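Beta-lactamase/D-alanine Carboxypeptidase (Yersinia pestis, PDB 3RJU) is probably a serine hydrolase of the beta-lactamase and penicillin-binding protein family, acting on beta-lactams or on peptides ending in D-alanine. Local coordinates at residues Asp169-Ser172 and Pro178-His181. Sequence-based numbering, arbitrary orientation.
Sequences DALS and PYAH
Ser172 lays its CB and OG against the start of helix 179-191, the CB 4.3 Å from Tyr179 CB and the OG 3.7 Å from Pro178 CA. The anti torsion (chi1 173°) sets OG beside the carbonyl carbon of Ser172 itself, on the side that faces Pro178 and Tyr179. The hydroxyl stands 3.5 Å from Tyr179 N without hydrogen-bonding to it; OG is hydrogen-bonded to the carbonyl oxygen of Lys177, one residue ahead of the N-cap Pro178. The Tyr179 amide is served by a water, 3.0 Å from Tyr179 N, which accepts from it and donates a weak bond of 3.4 Å to Ser172 OG.

This is a short connection between consecutive helices, in which helix 162-175 leads within a few residues into helix 179-191 in the helical part of the beta-lactamase fold. Pro178 has no backbone N-H to offer, and its psi of 146° marks the extended turn before the new helix, whose first turn carries a weak bond from His181 N to Pro178 O.

Deeper in, the contact turns apolar. Leu171 brings CD1 to the edge of the Tyr179 ring, near the ring plane, at 4.4 Å from CE1. Both side chains pack on Ile71 of helix 64-77, and Tyr179 OH reaches Thr68 on that helix through a weak hydrogen bond. Helix 64-77 probably carries at its start the lysine of an SxxK motif, as in serine beta-lactamases and penicillin-binding proteins.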
ATOM      1  N   ASP A 169      14.905   0.487   4.018  1.00 10.61           N
ATOM      2  CA  ASP A 169      16.365   0.417   4.179  1.00 10.53           C
ATOM      3  C   ASP A 169      16.725   0.121   5.645  1.00 10.76           C
ATOM      4  O   ASP A 169      17.628  -0.692   5.944  1.00 10.95           O
ATOM      5  CB  ASP A 169      17.038   1.734   3.785  1.00 10.94           C
ATOM      6  CG  ASP A 169      16.803   2.130   2.318  1.00 11.99           C
ATOM      7  OD1 ASP A 169      16.440   1.271   1.474  1.00 13.99           O
ATOM      8  OD2 ASP A 169      16.995   3.326   2.009  1.00 12.68           O
ATOM      9  N   ALA A 170      16.044   0.810   6.555  1.00 10.73           N
ATOM     10  CA  ALA A 170      16.333   0.670   7.976  1.00 10.83           C
ATOM     11  C   ALA A 170      15.981  -0.734   8.448  1.00  9.81           C
ATOM     12  O   ALA A 170      16.727  -1.354   9.214  1.00 11.10           O
ATOM     13  CB  ALA A 170      15.547   1.717   8.773  1.00 11.37           C
ATOM     14  N   LEU A 171      14.833  -1.234   7.990  1.00 11.32           N
ATOM     15  CA  LEU A 171      14.373  -2.555   8.388  1.00 12.62           C
ATOM     16  C   LEU A 171      15.340  -3.639   7.905  1.00 12.68           C
ATOM     17  O   LEU A 171      15.653  -4.591   8.637  1.00 12.93           O
ATOM     18  CB  LEU A 171      12.971  -2.812   7.852  1.00 11.56           C
ATOM     19  CG  LEU A 171      11.901  -1.854   8.380  1.00 10.72           C
ATOM     20  CD1 LEU A 171      10.547  -2.194   7.745  1.00 10.83           C
ATOM     21  CD2 LEU A 171      11.806  -1.919   9.924  1.00 12.22           C
ATOM     22  N   SER A 172      15.816  -3.479   6.672  1.00 11.29           N
ATOM     23  CA  SER A 172      16.820  -4.381   6.108  1.00 12.19           C
ATOM     24  C   SER A 172      18.109  -4.355   6.940  1.00 13.01           C
ATOM     25  O   SER A 172      18.699  -5.418   7.239  1.00 14.96           O
ATOM     26  CB  SER A 172      17.114  -3.985   4.659  1.00 14.20           C
ATOM     27  OG  SER A 172      18.199  -4.743   4.126  1.00 16.64           O
ATOM     28  N   PRO A 178      18.761  -8.563   2.965  1.00 17.51           N
ATOM     29  CA  PRO A 178      18.155  -7.713   1.936  1.00 16.75           C
ATOM     30  C   PRO A 178      16.661  -7.578   2.180  1.00 15.77           C
ATOM     31  O   PRO A 178      16.026  -8.522   2.656  1.00 15.66           O
ATOM     32  CB  PRO A 178      18.408  -8.492   0.641  1.00 18.62           C
ATOM     33  CG  PRO A 178      19.631  -9.313   0.938  1.00 19.36           C
ATOM     34  CD  PRO A 178      19.484  -9.712   2.381  1.00 18.75           C
ATOM     35  N   TYR A 179      16.106  -6.410   1.866  1.00 14.59           N
ATOM     36  CA  TYR A 179      14.680  -6.217   2.037  1.00 12.67           C
ATOM     37  C   TYR A 179      13.850  -7.272   1.304  1.00 13.88           C
ATOM     38  O   TYR A 179      12.822  -7.727   1.823  1.00 13.91           O
ATOM     39  CB  TYR A 179      14.246  -4.806   1.624  1.00 12.44           C
ATOM     40  CG  TYR A 179      12.846  -4.529   2.058  1.00 11.57           C
ATOM     41  CD1 TYR A 179      12.570  -4.155   3.367  1.00 11.64           C
ATOM     42  CD2 TYR A 179      11.789  -4.692   1.177  1.00 11.57           C
ATOM     43  CE1 TYR A 179      11.282  -3.927   3.785  1.00 10.40           C
ATOM     44  CE2 TYR A 179      10.485  -4.457   1.569  1.00 11.21           C
ATOM     45  CZ  TYR A 179      10.238  -4.066   2.872  1.00 11.45           C
ATOM     46  OH  TYR A 179       8.963  -3.834   3.261  1.00 11.44           O
ATOM     47  N   ALA A 180      14.285  -7.668   0.107  1.00 14.35           N
ATOM     48  CA  ALA A 180      13.547  -8.681  -0.649  1.00 14.54           C
ATOM     49  C   ALA A 180      13.433  -9.978   0.160  1.00 13.49           C
ATOM     50  O   ALA A 180      12.434 -10.683   0.067  1.00 13.74           O
ATOM     51  CB  ALA A 180      14.212  -8.951  -1.981  1.00 15.88           C
ATOM     52  N   HIS A 181      14.459 -10.301   0.947  1.00 14.02           N
ATOM     53  CA  HIS A 181      14.396 -11.484   1.803  1.00 15.01           C
ATOM     54  C   HIS A 181      13.420 -11.320   2.962  1.00 14.63           C
ATOM     55  O   HIS A 181      12.769 -12.284   3.353  1.00 14.43           O
ATOM     56  CB  HIS A 181      15.780 -11.830   2.350  1.00 16.42           C
ATOM     57  CG  HIS A 181      16.728 -12.307   1.298  1.00 20.14           C
ATOM     58  ND1 HIS A 181      17.917 -12.936   1.594  1.00 21.06           N
ATOM     59  CD2 HIS A 181      16.649 -12.263  -0.053  1.00 22.32           C
ATOM     60  CE1 HIS A 181      18.540 -13.246   0.471  1.00 23.44           C
ATOM     61  NE2 HIS A 181      17.794 -12.847  -0.543  1.00 24.43           N
TER
HETATM   62  O   HOH W   1      17.721  -4.174   0.795  1.00 29.25           O